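Side-chain contact in encapsidation protein (Bacillus phage phi29, PDB 5HD9), which probably hydrolyses ATP through its N-terminal P-loop ATPase domain to drive packaging of the viral DNA into the capsid: residues A30-P35 and F63-Q68. Numbering follows the deposited sequence.
Sequences AMKVYP and FNDVAQ
Lys32 and Val66 have the most surface buried here, and their contact is made through one methyl: CG1 of Val66 lies 3.7 Å from CB of Lys32 and 3.8 Å from CG2 of Val33. One branch of Val66 thus touches two consecutive residues of the helix, bridging the root of the lysine and CG2 of Val33. With CB of Val66 directed toward the helix, chi1 of -59° sets CG1 opposite the carbonyl carbon, where it meets both residues. Farther out, the lysine chain runs fully extended through chi2 and chi3 and passes the carboxylate of Asp65 with its methylenes: CE comes within 3.5 Å of OD2, and CD within 4.0 Å of OD2. The last torsion, chi4, is eclipsed at -3°, and the ammonium NZ lies 4.5 Å from OD2 of Asp65, farther than CE; an eclipsed torsion makes its position less sure. That is too far for a salt bridge, although the opposite charges would still be expected to attract. The interface is small, 187 Å² over both sides, and mostly van der Waals contact. Here the loop between strands 45-50 and 75-78 lies against helix 26-42, whose first residues belong to the probable Walker A motif; Val66 also touches Tyr29 and Ile36, while Met31, present as selenomethionine, packs on strands 109-115 and 149-153 of the central sheet.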
loop_
_atom_site.group_PDB
_atom_site.type_symbol
_atom_site.label_atom_id
_atom_site.label_comp_id
_atom_site.label_asym_id
_atom_site.label_seq_id
_atom_site.Cartn_x
_atom_site.Cartn_y
_atom_site.Cartn_z
ATOM N N ALA A 30 3.317 -7.941 -5.708
ATOM C CA ALA A 30 1.895 -8.179 -5.915
ATOM C C ALA A 30 1.098 -6.880 -5.854
ATOM O O ALA A 30 0.127 -6.700 -6.592
ATOM C CB ALA A 30 1.370 -9.164 -4.882
HETATM N N MSE A 31 1.513 -5.975 -4.973
HETATM C CA MSE A 31 0.773 -4.740 -4.751
HETATM C C MSE A 31 1.200 -3.640 -5.721
HETATM O O MSE A 31 0.750 -2.496 -5.612
HETATM C CB MSE A 31 0.942 -4.274 -3.302
HETATM C CG MSE A 31 0.209 -5.141 -2.277
HETATM SE SE MSE A 31 -1.697 -5.369 -2.679
HETATM C CE MSE A 31 -1.640 -7.075 -3.612
ATOM N N LYS A 32 2.080 -3.986 -6.657
ATOM C CA LYS A 32 2.301 -3.159 -7.837
ATOM C C LYS A 32 1.377 -3.677 -8.948
ATOM O O LYS A 32 0.692 -2.905 -9.618
ATOM C CB LYS A 32 3.769 -3.191 -8.290
ATOM C CG LYS A 32 4.770 -2.468 -7.378
ATOM C CD LYS A 32 6.165 -2.464 -8.020
ATOM C CE LYS A 32 7.242 -1.756 -7.187
ATOM N NZ LYS A 32 6.765 -1.119 -5.929
ATOM N N VAL A 33 1.353 -4.996 -9.119
ATOM C CA VAL A 33 0.546 -5.643 -10.155
ATOM C C VAL A 33 -0.951 -5.387 -9.988
ATOM O O VAL A 33 -1.652 -5.135 -10.969
ATOM C CB VAL A 33 0.777 -7.180 -10.175
ATOM C CG1 VAL A 33 -0.213 -7.882 -11.115
ATOM C CG2 VAL A 33 2.197 -7.493 -10.585
ATOM N N TYR A 34 -1.443 -5.464 -8.756
ATOM C CA TYR A 34 -2.880 -5.361 -8.516
ATOM C C TYR A 34 -3.443 -4.002 -8.951
ATOM O O TYR A 34 -4.360 -3.958 -9.766
ATOM C CB TYR A 34 -3.202 -5.628 -7.041
ATOM C CG TYR A 34 -4.644 -5.342 -6.680
ATOM C CD1 TYR A 34 -5.652 -6.224 -7.036
ATOM C CD2 TYR A 34 -4.995 -4.189 -5.987
ATOM C CE1 TYR A 34 -6.972 -5.968 -6.716
ATOM C CE2 TYR A 34 -6.311 -3.924 -5.662
ATOM C CZ TYR A 34 -7.295 -4.816 -6.030
ATOM O OH TYR A 34 -8.606 -4.552 -5.702
ATOM N N PRO A 35 -2.897 -2.890 -8.428
ATOM C CA PRO A 35 -3.450 -1.591 -8.844
ATOM C C PRO A 35 -3.260 -1.285 -10.332
ATOM O O PRO A 35 -4.104 -0.614 -10.922
ATOM C CB PRO A 35 -2.684 -0.581 -7.978
ATOM C CG PRO A 35 -1.483 -1.315 -7.477
ATOM C CD PRO A 35 -1.880 -2.743 -7.373
ATOM N N PHE A 63 8.274 0.873 -11.897
ATOM C CA PHE A 63 7.652 -0.124 -12.767
ATOM C C PHE A 63 8.596 -1.242 -13.211
ATOM O O PHE A 63 8.163 -2.186 -13.871
ATOM C CB PHE A 63 7.069 0.556 -14.008
ATOM C CG PHE A 63 5.806 1.320 -13.742
ATOM C CD1 PHE A 63 4.678 0.673 -13.259
ATOM C CD2 PHE A 63 5.736 2.681 -13.989
ATOM C CE1 PHE A 63 3.512 1.372 -13.018
ATOM C CE2 PHE A 63 4.573 3.381 -13.752
ATOM C CZ PHE A 63 3.458 2.727 -13.265
ATOM N N ASN A 64 9.874 -1.149 -12.849
ATOM C CA ASN A 64 10.862 -2.133 -13.294
ATOM C C ASN A 64 10.531 -3.557 -12.844
ATOM O O ASN A 64 10.744 -4.512 -13.591
ATOM C CB ASN A 64 12.262 -1.756 -12.797
ATOM C CG ASN A 64 12.858 -0.581 -13.552
ATOM O OD1 ASN A 64 12.328 -0.152 -14.577
ATOM N ND2 ASN A 64 13.973 -0.063 -13.053
ATOM N N ASP A 65 10.021 -3.698 -11.623
ATOM C CA ASP A 65 9.631 -5.005 -11.099
ATOM C C ASP A 65 8.613 -5.699 -12.000
ATOM O O ASP A 65 8.699 -6.902 -12.239
ATOM C CB ASP A 65 9.037 -4.870 -9.692
ATOM C CG ASP A 65 10.091 -4.686 -8.621
ATOM O OD1 ASP A 65 11.234 -5.150 -8.811
ATOM O OD2 ASP A 65 9.764 -4.085 -7.576
ATOM N N VAL A 66 7.667 -4.919 -12.508
ATOM C CA VAL A 66 6.458 -5.462 -13.111
ATOM C C VAL A 66 6.350 -5.178 -14.607
ATOM O O VAL A 66 5.330 -5.474 -15.228
ATOM C CB VAL A 66 5.216 -4.889 -12.400
ATOM C CG1 VAL A 66 5.258 -5.238 -10.921
ATOM C CG2 VAL A 66 5.147 -3.374 -12.581
ATOM N N ALA A 67 7.401 -4.603 -15.184
ATOM C CA ALA A 67 7.388 -4.225 -16.592
ATOM C C ALA A 67 7.130 -5.427 -17.499
ATOM O O ALA A 67 6.492 -5.299 -18.541
ATOM C CB ALA A 67 8.700 -3.555 -16.970
ATOM N N GLN A 68 7.614 -6.598 -17.095
ATOM C CA GLN A 68 7.482 -7.793 -17.920
ATOM C C GLN A 68 6.055 -8.346 -17.883
ATOM O O GLN A 68 5.681 -9.161 -18.722
ATOM C CB GLN A 68 8.475 -8.872 -17.471
ATOM C CG GLN A 68 9.866 -8.354 -17.107
ATOM C CD GLN A 68 10.488 -7.485 -18.189
ATOM O OE1 GLN A 68 10.217 -7.657 -19.376
ATOM N NE2 GLN A 68 11.329 -6.542 -17.777
#